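Local coordinates for toxin 2A (PDB 5URP), which probably transfers ADP-ribose from NAD+ to target proteins, acting as a toxin and virulence factor of the honeybee pathogen Paenibacillus larvae, at residues A[109-114]-A[215-220]; A[132-137]-A[202-207]. All blocks are in the same frame, centred on the assembly; numbering follows the deposited sequence.

Contact 1. Residues A[109-114]-A[215-220]; sequences GIIFGK and LKVEAR
The ring of Phe112 meets strand 215-220 at two aliphatic groups, and everything that crosses between the segments is apolar. CZ of Phe112 lies 3.9 Å from CG2 of Val217, which arrives at the ring edge near its plane. CE2 of the same ring stands 3.9 Å from Leu215 CD2, a methyl that approaches obliquely. With CG anti to the carbonyl carbon (chi1 -59°), the phenyl reaches out to both residues. Ile111 adds a looser touch, its CD1 4.5 Å from Val217 CG2, while its CG1 sits 3.6 Å above the Phe112 ring plane, over the centre, and so backs one ring face.

Backbone bonds fix the 109-112 turn as a short 3-10 segment: Phe112 N donates to Gly109 O (2.9 Å) and Gly113 N to Ile110 O (2.8 Å).

Within the strand, Lys216 NZ forms a 3.2 Å salt bridge with Glu218 OE2, met from above the carboxylate plane; Glu167 on the adjacent strand is a second partner of this lysine.

Beyond the loop, Ile134 of helix 128-138 touches Phe112, and Phe138 meets its ring. The alternation along the strand, Leu215 and Val217 inward and Lys216 and Glu218 not, is that of a beta strand with a hydrophobic core on one face, here in the mixed sheet of the ADP-ribosyltransferase domain.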
loop_
_atom_site.group_PDB
_atom_site.type_symbol
_atom_site.label_atom_id
_atom_site.label_comp_id
_atom_site.label_asym_id
_atom_site.label_seq_id
_atom_site.Cartn_x
_atom_site.Cartn_y
_atom_site.Cartn_z
ATOM N N GLY A 109 10.800 0.262 8.391
ATOM C CA GLY A 109 10.688 -0.869 9.293
ATOM C C GLY A 109 9.454 -0.879 10.162
ATOM O O GLY A 109 9.239 -1.857 10.887
ATOM N N ILE A 110 8.631 0.172 10.101
ATOM C CA ILE A 110 7.450 0.258 10.957
ATOM C C ILE A 110 6.548 -0.955 10.778
ATOM O O ILE A 110 5.908 -1.402 11.736
ATOM C CB ILE A 110 6.686 1.572 10.678
ATOM C CG1 ILE A 110 5.639 1.825 11.760
ATOM C CG2 ILE A 110 6.014 1.543 9.308
ATOM C CD1 ILE A 110 6.223 2.142 13.090
ATOM N N ILE A 111 6.477 -1.513 9.571
ATOM C CA ILE A 111 5.572 -2.637 9.343
ATOM C C ILE A 111 5.908 -3.802 10.247
ATOM O O ILE A 111 5.066 -4.681 10.461
ATOM C CB ILE A 111 5.581 -3.085 7.868
ATOM C CG1 ILE A 111 6.951 -3.621 7.454
ATOM C CG2 ILE A 111 5.107 -1.951 6.994
ATOM C CD1 ILE A 111 6.931 -4.318 6.122
ATOM N N PHE A 112 7.117 -3.827 10.801
ATOM C CA PHE A 112 7.558 -4.903 11.670
ATOM C C PHE A 112 7.407 -4.541 13.138
ATOM O O PHE A 112 7.869 -5.294 14.001
ATOM C CB PHE A 112 9.020 -5.253 11.368
ATOM C CG PHE A 112 9.249 -5.675 9.953
ATOM C CD1 PHE A 112 8.593 -6.781 9.444
ATOM C CD2 PHE A 112 10.093 -4.960 9.121
ATOM C CE1 PHE A 112 8.781 -7.167 8.133
ATOM C CE2 PHE A 112 10.285 -5.346 7.787
ATOM C CZ PHE A 112 9.631 -6.445 7.302
ATOM N N GLY A 113 6.782 -3.411 13.428
ATOM C CA GLY A 113 6.706 -2.862 14.766
ATOM C C GLY A 113 7.638 -1.680 14.923
ATOM O O GLY A 113 8.692 -1.594 14.285
ATOM N N LYS A 114 7.242 -0.744 15.788
ATOM C CA LYS A 114 8.023 0.469 15.988
ATOM C C LYS A 114 9.456 0.173 16.410
ATOM O O LYS A 114 10.342 1.000 16.171
ATOM C CB LYS A 114 7.346 1.361 17.035
ATOM C CG LYS A 114 5.933 1.826 16.667
ATOM C CD LYS A 114 5.378 2.804 17.706
ATOM C CE LYS A 114 3.999 3.332 17.324
ATOM N NZ LYS A 114 4.021 4.083 16.036
ATOM N N LEU A 215 15.447 -3.753 2.143
ATOM C CA LEU A 215 14.803 -5.016 2.456
ATOM C C LEU A 215 13.578 -5.163 1.564
ATOM O O LEU A 215 12.698 -4.300 1.582
ATOM C CB LEU A 215 14.399 -5.059 3.926
ATOM C CG LEU A 215 14.242 -6.409 4.570
ATOM C CD1 LEU A 215 15.605 -7.103 4.705
ATOM C CD2 LEU A 215 13.620 -6.140 5.914
ATOM N N LYS A 216 13.511 -6.257 0.811
ATOM C CA LYS A 216 12.398 -6.532 -0.074
ATOM C C LYS A 216 11.487 -7.561 0.576
ATOM O O LYS A 216 11.962 -8.613 1.004
ATOM C CB LYS A 216 12.850 -7.055 -1.436
ATOM C CG LYS A 216 11.661 -7.032 -2.412
ATOM C CD LYS A 216 11.957 -7.581 -3.769
ATOM C CE LYS A 216 10.658 -7.594 -4.613
ATOM N NZ LYS A 216 10.834 -8.365 -5.866
ATOM N N VAL A 217 10.199 -7.247 0.630
ATOM C CA VAL A 217 9.176 -8.093 1.239
ATOM C C VAL A 217 8.233 -8.512 0.124
ATOM O O VAL A 217 7.643 -7.655 -0.534
ATOM C CB VAL A 217 8.410 -7.335 2.326
ATOM C CG1 VAL A 217 7.267 -8.201 2.902
ATOM C CG2 VAL A 217 9.396 -6.855 3.408
ATOM N N GLU A 218 8.094 -9.810 -0.097
ATOM C CA GLU A 218 7.171 -10.321 -1.104
ATOM C C GLU A 218 5.997 -10.921 -0.345
ATOM O O GLU A 218 6.200 -11.786 0.504
ATOM C CB GLU A 218 7.847 -11.339 -2.027
ATOM C CG GLU A 218 8.899 -10.643 -2.867
ATOM C CD GLU A 218 9.880 -11.555 -3.560
ATOM O OE1 GLU A 218 9.662 -12.771 -3.602
ATOM O OE2 GLU A 218 10.880 -11.015 -4.099
ATOM N N ALA A 219 4.800 -10.429 -0.627
ATOM C CA ALA A 219 3.627 -10.785 0.170
ATOM C C ALA A 219 2.398 -10.912 -0.717
ATOM O O ALA A 219 2.368 -10.453 -1.861
ATOM C CB ALA A 219 3.353 -9.754 1.256
ATOM N N ARG A 220 1.372 -11.548 -0.145
ATOM C CA ARG A 220 0.083 -11.784 -0.781
ATOM C C ARG A 220 -1.022 -11.216 0.091
ATOM O O ARG A 220 -1.081 -11.539 1.280
ATOM C CB ARG A 220 -0.228 -13.280 -0.913
ATOM C CG ARG A 220 0.552 -14.087 -1.880
ATOM C CD ARG A 220 0.039 -15.541 -1.748
ATOM N NE ARG A 220 0.818 -16.324 -0.784
ATOM C CZ ARG A 220 0.375 -17.394 -0.123
ATOM N NH1 ARG A 220 -0.860 -17.852 -0.282
ATOM N NH2 ARG A 220 1.191 -18.031 0.713
#

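Contact 2. Residues A[132-137]-A[202-207]; sequences KKIKKE and DNIKII
Lys135 NZ donates a 2.8 Å hydrogen bond to the backbone O of Ile204, with a C=O...N angle of 155° and the nitrogen tilted 21° from the carbonyl plane. The lysine's methylenes run past the same oxygen, CD coming to 3.5 Å from Ile204 O. Its chain is extended as far as CE and then bends at chi4 (78°), which turns the ammonium group onto the carbonyl. Alongside, Ile204 CD1 packs 4.0 Å from Ile134 CG2 and 3.9 Å from the backbone O of Ile134, the two isoleucine side chains crossing at about a right angle.

Helix 132-137 lies against strand 202-207 almost antiparallel, their axes 8.3 Å apart at closest approach: helix-on-sheet packing in which the two isoleucines are buried between helix and sheet, and the partly exposed lysine spans the gap beside them.

Glu139, just beyond the helix and outside both segments, ties the two sides together. Glu139 OE2 forms a salt bridge with Lys135 NZ and accepts a hydrogen bond from Ile204 N, so the lysine is held between a carboxylate and a carbonyl. Further out, Asp202 and Asn203 form a classic beta bulge opposite Glu218 of strand 214-221, while Phe116 packs on Ile134.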
loop_
_atom_site.group_PDB
_atom_site.type_symbol
_atom_site.label_atom_id
_atom_site.label_comp_id
_atom_site.label_asym_id
_atom_site.label_seq_id
_atom_site.Cartn_x
_atom_site.Cartn_y
_atom_site.Cartn_z
ATOM N N LYS A 132 18.556 -10.660 8.931
ATOM C CA LYS A 132 18.373 -12.077 9.246
ATOM C C LYS A 132 17.322 -12.277 10.335
ATOM O O LYS A 132 16.467 -13.166 10.233
ATOM C CB LYS A 132 19.718 -12.681 9.666
ATOM C CG LYS A 132 19.653 -14.145 10.033
ATOM C CD LYS A 132 21.022 -14.698 10.429
ATOM C CE LYS A 132 21.694 -13.875 11.537
ATOM N NZ LYS A 132 20.744 -13.494 12.628
ATOM N N LYS A 133 17.365 -11.463 11.390
ATOM C CA LYS A 133 16.376 -11.589 12.457
ATOM C C LYS A 133 14.966 -11.270 11.957
ATOM O O LYS A 133 14.000 -11.950 12.327
ATOM C CB LYS A 133 16.761 -10.682 13.625
ATOM C CG LYS A 133 18.066 -11.094 14.302
ATOM C CD LYS A 133 18.575 -10.029 15.261
ATOM C CE LYS A 133 19.936 -10.397 15.831
ATOM N NZ LYS A 133 20.492 -9.316 16.693
ATOM N N ILE A 134 14.824 -10.236 11.121
ATOM C CA ILE A 134 13.518 -9.898 10.565
ATOM C C ILE A 134 13.016 -11.030 9.692
ATOM O O ILE A 134 11.838 -11.395 9.750
ATOM C CB ILE A 134 13.579 -8.574 9.775
ATOM C CG1 ILE A 134 13.767 -7.401 10.744
ATOM C CG2 ILE A 134 12.322 -8.407 8.924
ATOM C CD1 ILE A 134 13.902 -6.046 10.071
ATOM N N LYS A 135 13.904 -11.619 8.887
ATOM C CA LYS A 135 13.526 -12.760 8.063
ATOM C C LYS A 135 13.020 -13.903 8.931
ATOM O O LYS A 135 11.901 -14.397 8.747
ATOM C CB LYS A 135 14.724 -13.206 7.221
ATOM C CG LYS A 135 14.432 -14.260 6.173
ATOM C CD LYS A 135 15.676 -14.545 5.332
ATOM C CE LYS A 135 15.456 -15.674 4.324
ATOM N NZ LYS A 135 14.691 -15.255 3.109
ATOM N N LYS A 136 13.822 -14.315 9.913
ATOM C CA LYS A 136 13.432 -15.434 10.758
ATOM C C LYS A 136 12.125 -15.157 11.496
ATOM O O LYS A 136 11.325 -16.075 11.705
ATOM C CB LYS A 136 14.549 -15.740 11.749
ATOM C CG LYS A 136 14.167 -16.836 12.771
ATOM C CD LYS A 136 15.273 -17.854 12.987
ATOM C CE LYS A 136 14.795 -19.021 13.847
ATOM N NZ LYS A 136 15.823 -20.106 13.982
ATOM N N GLU A 137 11.884 -13.904 11.888
ATOM C CA GLU A 137 10.735 -13.567 12.726
ATOM C C GLU A 137 9.447 -13.370 11.926
ATOM O O GLU A 137 8.366 -13.658 12.447
ATOM C CB GLU A 137 11.049 -12.306 13.542
ATOM C CG GLU A 137 9.899 -11.758 14.378
ATOM C CD GLU A 137 10.348 -10.767 15.474
ATOM O OE1 GLU A 137 11.569 -10.635 15.721
ATOM O OE2 GLU A 137 9.469 -10.122 16.101
ATOM N N ASP A 202 5.622 -14.132 2.075
ATOM C CA ASP A 202 6.252 -15.292 1.452
ATOM C C ASP A 202 7.778 -15.236 1.531
ATOM O O ASP A 202 8.422 -16.273 1.717
ATOM C CB ASP A 202 5.806 -15.387 -0.007
ATOM C CG ASP A 202 4.326 -15.679 -0.142
ATOM O OD1 ASP A 202 3.917 -16.757 0.329
ATOM O OD2 ASP A 202 3.580 -14.834 -0.693
ATOM N N ASN A 203 8.379 -14.052 1.395
ATOM C CA ASN A 203 9.832 -13.981 1.340
ATOM C C ASN A 203 10.309 -12.603 1.776
ATOM O O ASN A 203 9.657 -11.597 1.493
ATOM C CB ASN A 203 10.320 -14.288 -0.081
ATOM C CG ASN A 203 11.787 -14.627 -0.128
ATOM O OD1 ASN A 203 12.199 -15.689 0.316
ATOM N ND2 ASN A 203 12.576 -13.729 -0.662
ATOM N N ILE A 204 11.439 -12.579 2.486
ATOM C CA ILE A 204 12.148 -11.346 2.840
ATOM C C ILE A 204 13.612 -11.529 2.461
ATOM O O ILE A 204 14.229 -12.528 2.841
ATOM C CB ILE A 204 12.026 -11.020 4.346
ATOM C CG1 ILE A 204 10.571 -10.711 4.729
ATOM C CG2 ILE A 204 12.928 -9.840 4.720
ATOM C CD1 ILE A 204 10.337 -10.552 6.218
ATOM N N LYS A 205 14.183 -10.554 1.746
ATOM C CA LYS A 205 15.599 -10.623 1.404
ATOM C C LYS A 205 16.151 -9.217 1.241
ATOM O O LYS A 205 15.402 -8.260 1.068
ATOM C CB LYS A 205 15.834 -11.415 0.124
ATOM C CG LYS A 205 15.265 -10.746 -1.107
ATOM C CD LYS A 205 15.455 -11.571 -2.387
ATOM C CE LYS A 205 14.618 -10.963 -3.528
ATOM N NZ LYS A 205 14.687 -11.725 -4.806
ATOM N N ILE A 206 17.477 -9.117 1.295
ATOM C CA ILE A 206 18.160 -7.861 1.005
ATOM C C ILE A 206 18.323 -7.743 -0.498
ATOM O O ILE A 206 18.777 -8.689 -1.151
ATOM C CB ILE A 206 19.531 -7.790 1.692
ATOM C CG1 ILE A 206 19.410 -7.799 3.221
ATOM C CG2 ILE A 206 20.282 -6.514 1.202
ATOM C CD1 ILE A 206 20.777 -7.966 3.958
ATOM N N ILE A 207 17.982 -6.575 -1.039
ATOM C CA ILE A 207 18.291 -6.230 -2.417
ATOM C C ILE A 207 19.277 -5.059 -2.416
ATOM O O ILE A 207 19.353 -4.273 -1.467
ATOM C CB ILE A 207 17.032 -5.910 -3.231
ATOM C CG1 ILE A 207 16.209 -4.795 -2.603
ATOM C CG2 ILE A 207 16.156 -7.187 -3.391
ATOM C CD1 ILE A 207 15.066 -4.342 -3.493
#

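In the fold
Contacts 1 and 2 have centres 9 Å apart, and both reach the five-stranded mixed sheet, where strands 197-207 and 214-221 are antiparallel neighbours. Along the chain the order is 109-114, 132-137, 202-207, 215-220, so contact 2 falls between the two halves of contact 1. Backbone pairing joins the strands: Lys216 N lies 2.8 Å from Lys205 O, and Glu218 N 2.9 Å from Asn203 O, both probable hydrogen bonds. The two contacts meet through a cluster of Leu215, Ile204, Phe112 and Ile134. The 3-10 turn and helix 128-138 thus lie side by side over the same face of two adjoining strands, with their apolar side chains in contact.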